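Local coordinates for protein AlyQ (Persicobacter sp. CCB-QB2, PDB 7D2A) that binds alginate-derived uronic acids through a family 32 carbohydrate-binding module and probably directs its parent enzyme to alginate, at residues A[74-79]-A[106-111]. Numbering follows the deposited sequence.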
ATOM      1  N   ILE A  74      -3.244  -5.028  -4.939  1.00 10.92           N
ATOM      2  CA  ILE A  74      -2.574  -3.846  -5.513  1.00 10.91           C
ATOM      3  C   ILE A  74      -3.110  -3.657  -6.925  1.00 11.69           C
ATOM      4  O   ILE A  74      -3.069  -4.644  -7.716  1.00 10.80           O
ATOM      5  CB  ILE A  74      -1.048  -4.025  -5.484  1.00 10.83           C
ATOM      6  CG1 ILE A  74      -0.531  -4.370  -4.076  1.00 10.48           C
ATOM      7  CG2 ILE A  74      -0.349  -2.812  -6.084  1.00 12.37           C
ATOM      8  CD1 ILE A  74       0.938  -4.699  -4.024  1.00 11.72           C
ATOM      9  N   SER A  75      -3.482  -2.454  -7.242  1.00 11.53           N
ATOM     10  CA  SER A  75      -3.926  -2.089  -8.607  1.00 11.79           C
ATOM     11  C   SER A  75      -3.161  -0.872  -9.052  1.00 12.19           C
ATOM     12  O   SER A  75      -2.708  -0.056  -8.224  1.00 12.89           O
ATOM     13  CB  SER A  75      -5.418  -1.909  -8.696  1.00 14.08           C
ATOM     14  OG  SER A  75      -5.925  -0.868  -7.853  1.00 14.43           O
ATOM     15  N   LEU A  76      -2.933  -0.744 -10.338  1.00 11.90           N
ATOM     16  CA  LEU A  76      -2.182   0.430 -10.804  1.00 13.28           C
ATOM     17  C   LEU A  76      -2.637   0.876 -12.186  1.00 13.73           C
ATOM     18  O   LEU A  76      -3.448   0.220 -12.866  1.00 14.58           O
ATOM     19  CB  LEU A  76      -0.683   0.142 -10.729  1.00 14.26           C
ATOM     20  CG  LEU A  76      -0.188  -1.161 -11.353  1.00 14.22           C
ATOM     21  CD1 LEU A  76      -0.502  -1.209 -12.824  1.00 15.39           C
ATOM     22  CD2 LEU A  76       1.322  -1.330 -11.115  1.00 15.85           C
ATOM     23  N   GLY A  77      -2.113   2.010 -12.583  1.00 13.57           N
ATOM     24  CA  GLY A  77      -2.389   2.501 -13.939  1.00 15.87           C
ATOM     25  C   GLY A  77      -2.296   4.004 -13.991  1.00 18.05           C
ATOM     26  O   GLY A  77      -1.677   4.591 -13.118  1.00 16.04           O
ATOM     27  N   SER A  78      -2.827   4.588 -15.048  1.00 17.41           N
ATOM     28  CA  SER A  78      -2.814   6.056 -15.279  1.00 21.95           C
ATOM     29  C   SER A  78      -4.122   6.703 -14.775  1.00 21.88           C
ATOM     30  O   SER A  78      -4.086   7.873 -14.495  1.00 27.45           O
ATOM     31  CB  SER A  78      -2.601   6.276 -16.747  1.00 26.35           C
ATOM     32  OG  SER A  78      -3.788   5.888 -17.421  1.00 30.88           O
ATOM     33  N   ASP A  79      -5.253   5.975 -14.696  1.00 26.21           N
ATOM     34  CA  ASP A  79      -6.588   6.520 -14.310  1.00 27.29           C
ATOM     35  C   ASP A  79      -7.025   5.877 -13.004  1.00 26.18           C
ATOM     36  O   ASP A  79      -7.456   4.729 -13.021  1.00 27.78           O
ATOM     37  CB  ASP A  79      -7.664   6.307 -15.396  1.00 30.73           C
ATOM     38  CG  ASP A  79      -9.025   6.953 -15.096  1.00 37.24           C
ATOM     39  OD1 ASP A  79      -9.172   7.533 -13.995  1.00 34.65           O
ATOM     40  OD2 ASP A  79      -9.959   6.876 -15.977  1.00 34.22           O
ATOM     41  N   THR A 106       5.356  -3.050 -15.209  1.00 13.17           N
ATOM     42  CA  THR A 106       4.355  -2.351 -16.032  1.00 13.51           C
ATOM     43  C   THR A 106       4.423  -0.847 -15.740  1.00 15.23           C
ATOM     44  O   THR A 106       5.131  -0.468 -14.843  1.00 17.88           O
ATOM     45  CB  THR A 106       2.975  -2.950 -15.759  1.00 15.03           C
ATOM     46  OG1 THR A 106       2.112  -2.417 -16.773  1.00 17.28           O
ATOM     47  CG2 THR A 106       2.505  -2.691 -14.342  1.00 17.01           C
ATOM     48  N   THR A 107       3.675  -0.051 -16.437  1.00 14.28           N
ATOM     49  CA  THR A 107       3.785   1.416 -16.333  1.00 15.17           C
ATOM     50  C   THR A 107       2.657   1.863 -15.438  1.00 16.21           C
ATOM     51  O   THR A 107       1.516   1.370 -15.602  1.00 18.40           O
ATOM     52  CB  THR A 107       3.746   2.092 -17.710  1.00 18.02           C
ATOM     53  OG1 THR A 107       4.927   1.632 -18.347  1.00 18.22           O
ATOM     54  CG2 THR A 107       3.748   3.593 -17.609  1.00 19.83           C
ATOM     55  N   ALA A 108       2.889   2.825 -14.557  1.00 13.93           N
ATOM     56  CA  ALA A 108       1.830   3.345 -13.673  1.00 13.60           C
ATOM     57  C   ALA A 108       2.250   4.712 -13.157  1.00 13.31           C
ATOM     58  O   ALA A 108       3.434   4.901 -12.824  1.00 13.86           O
ATOM     59  CB  ALA A 108       1.521   2.448 -12.487  1.00 13.80           C
ATOM     60  N   ARG A 109       1.287   5.599 -13.055  1.00 13.04           N
ATOM     61  CA  ARG A 109       1.419   6.829 -12.253  1.00 12.59           C
ATOM     62  C   ARG A 109       0.831   6.552 -10.877  1.00 13.01           C
ATOM     63  O   ARG A 109       1.369   7.097  -9.891  1.00 13.61           O
ATOM     64  CB  ARG A 109       0.736   8.021 -12.928  1.00 13.82           C
ATOM     65  CG  ARG A 109       0.623   9.209 -11.989  1.00 15.18           C
ATOM     66  CD  ARG A 109       0.146  10.475 -12.653  1.00 16.95           C
ATOM     67  NE  ARG A 109       0.014  11.509 -11.644  1.00 17.90           N
ATOM     68  CZ  ARG A 109      -0.296  12.777 -11.887  1.00 21.33           C
ATOM     69  NH1 ARG A 109      -0.526  13.195 -13.125  1.00 21.67           N
ATOM     70  NH2 ARG A 109      -0.446  13.606 -10.871  1.00 19.68           N
ATOM     71  N   TYR A 110      -0.269   5.780 -10.794  1.00 12.21           N
ATOM     72  CA  TYR A 110      -1.016   5.572  -9.526  1.00 12.12           C
ATOM     73  C   TYR A 110      -0.901   4.108  -9.136  1.00 11.66           C
ATOM     74  O   TYR A 110      -1.085   3.192  -9.995  1.00 12.41           O
ATOM     75  CB  TYR A 110      -2.484   5.967  -9.684  1.00 13.59           C
ATOM     76  CG  TYR A 110      -2.693   7.423  -9.978  1.00 13.78           C
ATOM     77  CD1 TYR A 110      -2.715   8.380  -8.985  1.00 13.64           C
ATOM     78  CD2 TYR A 110      -2.841   7.864 -11.282  1.00 16.18           C
ATOM     79  CE1 TYR A 110      -2.829   9.725  -9.262  1.00 16.82           C
ATOM     80  CE2 TYR A 110      -3.010   9.203 -11.582  1.00 17.36           C
ATOM     81  CZ  TYR A 110      -3.034  10.138 -10.569  1.00 17.82           C
ATOM     82  OH  TYR A 110      -3.197  11.469 -10.844  1.00 20.90           O
ATOM     83  N   ILE A 111      -0.672   3.883  -7.847  1.00 10.65           N
ATOM     84  CA  ILE A 111      -0.644   2.559  -7.196  1.00 10.96           C
ATOM     85  C   ILE A 111      -1.627   2.603  -6.052  1.00 11.15           C
ATOM     86  O   ILE A 111      -1.510   3.498  -5.205  1.00 11.91           O
ATOM     87  CB  ILE A 111       0.765   2.213  -6.692  1.00 12.16           C
ATOM     88  CG1 ILE A 111       1.795   2.035  -7.808  1.00 13.40           C
ATOM     89  CG2 ILE A 111       0.666   0.952  -5.862  1.00 13.15           C
ATOM     90  CD1 ILE A 111       2.297   3.228  -8.511  1.00 14.97           C
TER
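Thr-106 meets Leu-76 tip to tip where a chain crosses from one sheet to the other of a beta sandwich, the jelly-roll fold of family 32 modules and F5/8 type C domains. Strand 105-108 belongs to one sheet and strand 110-118 to the other, and the short strand segments 106-108 and 74-77 run at 77° to each other. CG2 of Thr-106 lies 3.7 Å from both CD1 and CD2 of Leu-76, so the methyl sits against the fork of the leucine. With CG placed between its own backbone N and carbonyl carbon, a chi1 of 50° swings that isobutyl fork toward Thr-106 CG2. Two residues on, CB of Ala-108 packs 3.6 Å from Leu-76 CB. Cutting Leu-76 back to an alanine removes CG and both methyls, which would probably leave Thr-106 CG2 facing a gap while the CB contact with Ala-108 stays.

At the corner, Arg-109 and Tyr-110 both face Gly-77, forming a classic beta bulge. The two bonds to Gly-77 O differ in approach: Tyr-110 N comes nearly in line with the carbonyl, whereas Arg-109 N, 3.1 Å from that oxygen, arrives from above its plane. Gly-77 N returns a bond to Tyr-110 O, completing an antiparallel hydrogen-bonded pair. The extended Arg-109 chain carries its guanidinium away to a salt bridge with Asp-48 on strand 43-49; on the way its CG lies over one face of the Tyr-110 ring, near the rim. The ring turns an edge to Ser-78, whose O is 3.4 Å from CE2. Ile-111 then continues the pairing, opposite Leu-76, and lies alongside Ile-74 with both side chains touching Val-58 of the facing sheet; their CG2 methyls are 3.9 Å apart.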